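Putative uncharacterized protein PH1404 (Pyrococcus horikoshii, PDB 3AF6) probably terminates transcription by cutting nascent RNA, acting as a zinc-dependent archaeal CPSF endo- and exoribonuclease of the metallo-beta-lactamase superfamily. Local coordinates at residues 428-433 against 517-522; 457-462 against 498-503. All blocks are in the same frame, centred on the assembly; numbering follows the deposited sequence.

Contact 1. Residues 428-433 against 517-522; sequences IPAMAV and IIIASS
Ile-428 and Ile-519 lie on the same face of a parallel sheet, where the strand ending at Pro-429 runs beside the one ending at Ala-520. Along the Ile-428 side chain, CB sits 3.9 Å from Ile-519 CG1. CG1 swings to the side of the backbone N, anti to the carbonyl carbon (chi1 -65°), and the extended chi2 carries the chain to CD1, which reaches Ile-517 CG2 at 4.2 Å, the two side chains crossing at a slant. Together the three isoleucines form a continuous aliphatic surface, prolonged by the methyl of Ala-430 against Ile-519 CG2.

The backbones are joined by three hydrogen bonds. Ile-428 N donates to Ile-518 O, and Ile-428 O accepts Ala-520 N at 3.1 Å. Ala-430 N then reaches Ala-520 O at 3.0 Å. Two of these carbonyls also take a CA-H contact, Ile-428 O from Ile-519 and Ala-520 O from Pro-429. Pro-429, which lacks an N-H, sits between Ile-428, bonded through both N and O, and Ala-430, bonded through N, so the bonding passes it by.

Beyond the strands a cis peptide precedes Ser-522. Met-431 is bent at chi2 and chi3, which returns its SD to within 3.8 Å of Ser-522 CB, while its side chain also touches the zinc ligand His-258. Ser-521 OG is held by the carbonyl of Gly-460, and helix 529-537 packs on Ile-518 and Ala-520 through Tyr-533. Adjacent parallel strands are characteristic of an alpha/beta sheet, here that of the beta-CASP domain, with the loop after Pro-429 reaching the metallo-beta-lactamase zinc site through Met-431.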
# COMPACT_ATOMS: atom_id res chain seq x y z
N ILE A 428 -15.97 11.97 12.61
CA ILE A 428 -14.66 12.13 11.98
C ILE A 428 -14.55 11.20 10.78
O ILE A 428 -14.27 10.01 10.92
CB ILE A 428 -13.50 11.84 12.99
CG1 ILE A 428 -13.52 12.88 14.11
CG2 ILE A 428 -12.16 11.89 12.27
CD1 ILE A 428 -12.42 12.69 15.15
N PRO A 429 -14.80 11.74 9.58
CA PRO A 429 -14.70 10.90 8.39
C PRO A 429 -13.23 10.68 8.07
O PRO A 429 -12.42 11.60 8.20
CB PRO A 429 -15.44 11.71 7.33
CG PRO A 429 -15.17 13.11 7.75
CD PRO A 429 -15.32 13.07 9.25
N ALA A 430 -12.89 9.45 7.67
CA ALA A 430 -11.52 9.10 7.32
C ALA A 430 -11.48 7.75 6.60
O ALA A 430 -12.29 6.86 6.88
CB ALA A 430 -10.65 9.04 8.58
N MET A 431 -10.54 7.60 5.66
CA MET A 431 -10.44 6.33 4.95
C MET A 431 -10.00 5.25 5.94
O MET A 431 -9.25 5.52 6.89
CB MET A 431 -9.43 6.41 3.78
CG MET A 431 -9.85 7.28 2.58
SD MET A 431 -11.52 6.88 1.94
CE MET A 431 -11.18 5.61 0.61
N ALA A 432 -10.49 4.03 5.73
CA ALA A 432 -10.16 2.90 6.59
C ALA A 432 -8.67 2.85 6.89
O ALA A 432 -8.27 2.42 7.97
CB ALA A 432 -10.61 1.61 5.94
N VAL A 433 -7.86 3.28 5.93
CA VAL A 433 -6.41 3.30 6.06
C VAL A 433 -5.90 4.74 5.96
O VAL A 433 -6.39 5.53 5.15
CB VAL A 433 -5.74 2.48 4.96
CG1 VAL A 433 -4.24 2.40 5.21
CG2 VAL A 433 -6.34 1.10 4.92
N ILE A 517 -17.70 9.63 19.92
CA ILE A 517 -16.85 10.00 18.81
C ILE A 517 -17.02 8.91 17.75
O ILE A 517 -16.89 7.72 18.06
CB ILE A 517 -15.37 10.06 19.21
CG1 ILE A 517 -15.18 11.05 20.36
CG2 ILE A 517 -14.53 10.49 18.02
CD1 ILE A 517 -15.61 12.45 20.02
N ILE A 518 -17.33 9.33 16.53
CA ILE A 518 -17.52 8.40 15.42
C ILE A 518 -16.49 8.63 14.33
O ILE A 518 -16.40 9.72 13.75
CB ILE A 518 -18.93 8.55 14.80
CG1 ILE A 518 -20.00 8.40 15.89
CG2 ILE A 518 -19.15 7.49 13.72
CD1 ILE A 518 -21.37 8.87 15.46
N ILE A 519 -15.69 7.61 14.05
CA ILE A 519 -14.69 7.70 13.00
C ILE A 519 -15.11 6.65 11.98
O ILE A 519 -15.24 5.47 12.31
CB ILE A 519 -13.27 7.39 13.52
CG1 ILE A 519 -12.91 8.33 14.66
CG2 ILE A 519 -12.27 7.55 12.38
CD1 ILE A 519 -11.45 8.23 15.12
N ALA A 520 -15.33 7.09 10.74
CA ALA A 520 -15.77 6.16 9.70
C ALA A 520 -15.43 6.58 8.28
O ALA A 520 -15.34 7.76 7.95
CB ALA A 520 -17.28 5.95 9.82
N SER A 521 -15.27 5.57 7.43
CA SER A 521 -14.97 5.77 6.03
C SER A 521 -16.29 5.99 5.28
O SER A 521 -17.34 5.57 5.77
CB SER A 521 -14.25 4.54 5.49
OG SER A 521 -14.91 3.36 5.91
N SER A 522 -16.27 6.65 4.12
CA SER A 522 -15.06 7.18 3.50
C SER A 522 -14.61 8.51 4.09
O SER A 522 -15.41 9.25 4.67
CB SER A 522 -15.28 7.36 2.00
OG SER A 522 -15.10 6.12 1.31

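Contact 2. Residues 457-462 against 498-503; sequences YLDGMI and HPVANS
The rings of Tyr-457 and His-498 run side by side from neighbouring parallel strands and meet rim to rim, their planes at 78° and their centroids 5.4 Å apart. His-498 CD2 lies at the edge of the tyrosine ring, near its plane, while Tyr-457 CE2 approaches the imidazole obliquely; the closest carbon approach is too short to be reliable, so the exact fit is doubtful. Val-500 CG2 comes in at a slant to the tyrosine, meeting its CB at 3.6 Å.

The isopropyl group of Val-500 also lies against the carboxylate of Asp-459, with CG1 3.4 Å from OD2; its CG1 is anti to the backbone N (chi1 -175°), leaving CG2 for Tyr-457. In the backbone, Leu-458 is bonded on both its polar atoms: its N donates to His-498 O at 3.2 Å, and its O accepts Val-500 N at 3.0 Å.

At the polar ends, Asp-459 OD2 takes a salt bridge from Arg-506 and a hydrogen bond with Tyr-533, which would favour its ionised form, and His-498 NE2 pairs with Glu-505. Backbone bonds and apolar contact thus join the strands, while Asp-459 and His-498 tie them to helix 503-511, and Asp-459 also to helix 529-537.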
# COMPACT_ATOMS: atom_id res chain seq x y z
N TYR A 457 -16.38 5.04 18.39
CA TYR A 457 -16.80 4.02 17.44
C TYR A 457 -16.02 4.06 16.13
O TYR A 457 -15.79 5.12 15.56
CB TYR A 457 -18.29 4.18 17.14
CG TYR A 457 -19.18 4.00 18.35
CD1 TYR A 457 -19.84 5.08 18.92
CD2 TYR A 457 -19.36 2.73 18.92
CE1 TYR A 457 -20.67 4.91 20.03
CE2 TYR A 457 -20.18 2.55 20.02
CZ TYR A 457 -20.83 3.64 20.57
OH TYR A 457 -21.66 3.45 21.65
N LEU A 458 -15.63 2.88 15.66
CA LEU A 458 -14.88 2.74 14.42
C LEU A 458 -15.78 2.04 13.40
O LEU A 458 -16.10 0.86 13.57
CB LEU A 458 -13.61 1.92 14.66
CG LEU A 458 -12.74 2.32 15.86
CD1 LEU A 458 -11.48 1.46 15.89
CD2 LEU A 458 -12.38 3.81 15.78
N ASP A 459 -16.17 2.74 12.35
CA ASP A 459 -17.06 2.15 11.36
C ASP A 459 -16.56 2.21 9.92
O ASP A 459 -16.10 3.26 9.46
CB ASP A 459 -18.42 2.85 11.43
CG ASP A 459 -19.57 1.93 11.08
OD1 ASP A 459 -19.32 0.85 10.50
OD2 ASP A 459 -20.73 2.29 11.40
N GLY A 460 -16.65 1.09 9.21
CA GLY A 460 -16.25 1.09 7.81
C GLY A 460 -14.98 0.36 7.44
O GLY A 460 -14.25 0.81 6.55
N MET A 461 -14.72 -0.77 8.09
CA MET A 461 -13.51 -1.53 7.81
C MET A 461 -12.25 -0.87 8.37
O MET A 461 -11.14 -1.26 8.05
CB MET A 461 -13.37 -1.77 6.30
CG MET A 461 -14.44 -2.69 5.73
SD MET A 461 -14.41 -4.35 6.49
CE MET A 461 -15.73 -4.20 7.78
N ILE A 462 -12.44 0.14 9.21
CA ILE A 462 -11.33 0.82 9.86
C ILE A 462 -10.67 -0.16 10.82
O ILE A 462 -9.45 -0.18 10.96
CB ILE A 462 -11.82 2.01 10.71
CG1 ILE A 462 -12.32 3.14 9.80
CG2 ILE A 462 -10.70 2.48 11.63
CD1 ILE A 462 -12.74 4.38 10.57
N HIS A 498 -14.60 0.98 20.08
CA HIS A 498 -15.68 0.02 19.93
C HIS A 498 -16.00 -0.12 18.44
O HIS A 498 -16.61 0.76 17.83
CB HIS A 498 -16.93 0.49 20.67
CG HIS A 498 -18.06 -0.49 20.64
ND1 HIS A 498 -18.03 -1.67 21.35
CD2 HIS A 498 -19.24 -0.47 19.98
CE1 HIS A 498 -19.15 -2.34 21.14
NE2 HIS A 498 -19.90 -1.63 20.31
N PRO A 499 -15.58 -1.23 17.83
CA PRO A 499 -15.83 -1.47 16.41
C PRO A 499 -17.33 -1.63 16.19
O PRO A 499 -17.94 -2.51 16.80
CB PRO A 499 -15.09 -2.77 16.13
CG PRO A 499 -14.00 -2.78 17.16
CD PRO A 499 -14.72 -2.29 18.39
N VAL A 500 -17.91 -0.80 15.33
CA VAL A 500 -19.35 -0.90 15.04
C VAL A 500 -19.58 -2.21 14.28
O VAL A 500 -19.22 -2.34 13.11
CB VAL A 500 -19.83 0.28 14.17
CG1 VAL A 500 -21.34 0.21 13.99
CG2 VAL A 500 -19.44 1.60 14.84
N ALA A 501 -20.20 -3.16 14.97
CA ALA A 501 -20.47 -4.50 14.44
C ALA A 501 -21.39 -4.67 13.22
O ALA A 501 -21.14 -5.54 12.39
CB ALA A 501 -20.95 -5.40 15.57
N ASN A 502 -22.46 -3.88 13.13
CA ASN A 502 -23.39 -4.03 12.00
C ASN A 502 -24.34 -2.86 11.80
O ASN A 502 -24.39 -1.93 12.61
CB ASN A 502 -24.20 -5.32 12.16
CG ASN A 502 -24.86 -5.43 13.52
OD1 ASN A 502 -25.61 -4.54 13.94
ND2 ASN A 502 -24.57 -6.53 14.23
N SER A 503 -25.10 -2.93 10.71
CA SER A 503 -26.07 -1.90 10.32
C SER A 503 -26.93 -1.45 11.49
O SER A 503 -27.18 -0.25 11.68
CB SER A 503 -26.99 -2.45 9.23
OG SER A 503 -26.29 -3.26 8.30

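Overall arrangement
Both contacts belong to the six-stranded parallel sheet of the beta-CASP region, contact 2 at the edge strand 497-499 and contact 1 deeper inside, with strands 456-459 and 516-520 as neighbours linking them. Their centres are 10 Å apart. Along the chain, contact 2 is nested within the loop closed by contact 1. Ile-517 O lies 2.7 Å from Tyr-457 N, a probable backbone hydrogen bond, and Ala-520 CB packs on Asp-459 O further along the same two strands. Contact 1 alone approaches the catalytic centre: the Met-431 side chain is about 8 Å from a zinc ion, whereas contact 2 lies away from the metal site.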